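Type I modular polyketide synthase (Streptomyces albus subsp. albus, PDB 6IYT) probably loads an extender unit, likely ethylmalonyl from its coenzyme A thioester, through the acyltransferase domain of a salinomycin polyketide synthase module. Local coordinates at residues 444-447 and 448-451. Residues are numbered along the deposited sequence; the frame is centred on the assembly and turned at random.
Sequences ALDW and TAVF
Asp446 and Trp447 meet Thr448, Ala449 and Val450 in a short turn of helical backbone, in the loop that follows helix 428-439. Successive i to i+3 bonds wind it: Ala449 N gives its hydrogen to Asp446 O at 3.1 Å, Val450 N reaches Trp447 O at 3.0 Å, and Phe451 N continues the series to Thr448 O. The Phe451 ring comes obliquely up to the Trp447 carbonyl, its CD2 3.5 Å from Trp447 O. Asp446, the centre of an inverse gamma turn, adds its carboxylate beside the helical turn. With CG anti to the backbone N (chi1 176°), Asp446 OD1 comes 3.2 Å from Thr448 N, a weak and bent bond (121° at the hydrogen), while Asp446 OD2 rests 3.7 Å from Ala449 CB. The carboxylate thus lies close to the amides of Thr448 and Ala449, whose dipoles would probably favour its negative charge. On the buried side, the side chains of Trp447 and Val450 run alongside each other, Trp447 CE3 lying 4.1 Å from Val450 CG2, and Leu445 lays CD2 over the centre of one indole face, 3.7 Å above the plane. Around this turn, Trp447 meets the Trp439 ring edge-to-face and packs on Phe435 and Ala436 of helix 428-439. Trp447 and Phe451 both touch Pro44 of strand 43-49, and Thr448 and Phe451 reach Tyr79 of helix 74-84, so the turn joins those three elements.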
loop_
_atom_site.group_PDB
_atom_site.type_symbol
_atom_site.label_atom_id
_atom_site.label_comp_id
_atom_site.label_asym_id
_atom_site.label_seq_id
_atom_site.Cartn_x
_atom_site.Cartn_y
_atom_site.Cartn_z
ATOM N N ALA A 444 -11.633 3.535 -12.763
ATOM C CA ALA A 444 -13.027 3.777 -12.406
ATOM C C ALA A 444 -13.112 4.007 -10.905
ATOM O O ALA A 444 -12.773 3.144 -10.137
ATOM C CB ALA A 444 -13.885 2.588 -12.804
ATOM N N LEU A 445 -13.695 5.127 -10.504
ATOM C CA LEU A 445 -13.738 5.484 -9.089
ATOM C C LEU A 445 -15.016 6.270 -8.761
ATOM O O LEU A 445 -15.365 7.217 -9.462
ATOM C CB LEU A 445 -12.497 6.331 -8.741
ATOM C CG LEU A 445 -12.133 6.402 -7.261
ATOM C CD1 LEU A 445 -10.599 6.444 -7.084
ATOM C CD2 LEU A 445 -12.782 7.623 -6.613
ATOM N N ASP A 446 -15.708 5.873 -7.700
ATOM C CA ASP A 446 -17.030 6.420 -7.429
ATOM C C ASP A 446 -16.931 7.625 -6.537
ATOM O O ASP A 446 -16.998 7.517 -5.300
ATOM C CB ASP A 446 -17.926 5.362 -6.807
ATOM C CG ASP A 446 -19.265 5.898 -6.434
ATOM O OD1 ASP A 446 -19.608 7.005 -6.907
ATOM O OD2 ASP A 446 -19.893 5.308 -5.537
ATOM N N TRP A 447 -16.609 8.750 -7.155
ATOM C CA TRP A 447 -16.402 9.992 -6.456
ATOM C C TRP A 447 -17.623 10.446 -5.672
ATOM O O TRP A 447 -17.497 11.163 -4.698
ATOM C CB TRP A 447 -16.021 11.053 -7.439
ATOM C CG TRP A 447 -14.618 10.922 -7.931
ATOM C CD1 TRP A 447 -14.226 10.433 -9.118
ATOM C CD2 TRP A 447 -13.441 11.360 -7.264
ATOM N NE1 TRP A 447 -12.875 10.508 -9.236
ATOM C CE2 TRP A 447 -12.361 11.082 -8.109
ATOM C CE3 TRP A 447 -13.196 11.995 -6.053
ATOM C CZ2 TRP A 447 -11.046 11.310 -7.736
ATOM C CZ3 TRP A 447 -11.889 12.261 -5.700
ATOM C CH2 TRP A 447 -10.833 11.984 -6.579
ATOM N N THR A 448 -18.807 10.047 -6.108
ATOM C CA THR A 448 -20.028 10.388 -5.364
ATOM C C THR A 448 -19.965 9.888 -3.908
ATOM O O THR A 448 -20.465 10.549 -2.993
ATOM C CB THR A 448 -21.259 9.805 -6.054
ATOM O OG1 THR A 448 -21.434 10.459 -7.325
ATOM C CG2 THR A 448 -22.489 9.984 -5.196
ATOM N N ALA A 449 -19.308 8.761 -3.693
ATOM C CA ALA A 449 -19.205 8.182 -2.355
ATOM C C ALA A 449 -18.376 9.055 -1.392
ATOM O O ALA A 449 -18.563 9.009 -0.177
ATOM C CB ALA A 449 -18.630 6.770 -2.434
ATOM N N VAL A 450 -17.499 9.899 -1.931
ATOM C CA VAL A 450 -16.755 10.842 -1.111
ATOM C C VAL A 450 -17.687 11.800 -0.352
ATOM O O VAL A 450 -17.333 12.308 0.708
ATOM C CB VAL A 450 -15.745 11.657 -1.985
ATOM C CG1 VAL A 450 -15.166 12.803 -1.219
ATOM C CG2 VAL A 450 -14.653 10.742 -2.485
ATOM N N PHE A 451 -18.855 12.086 -0.929
ATOM C CA PHE A 451 -19.734 13.079 -0.384
ATOM C C PHE A 451 -20.787 12.507 0.581
ATOM O O PHE A 451 -21.615 13.264 1.122
ATOM C CB PHE A 451 -20.418 13.852 -1.508
ATOM C CG PHE A 451 -19.475 14.653 -2.338
ATOM C CD1 PHE A 451 -19.039 15.907 -1.905
ATOM C CD2 PHE A 451 -18.884 14.095 -3.463
ATOM C CE1 PHE A 451 -18.044 16.577 -2.583
ATOM C CE2 PHE A 451 -17.897 14.777 -4.151
ATOM C CZ PHE A 451 -17.493 16.013 -3.727
#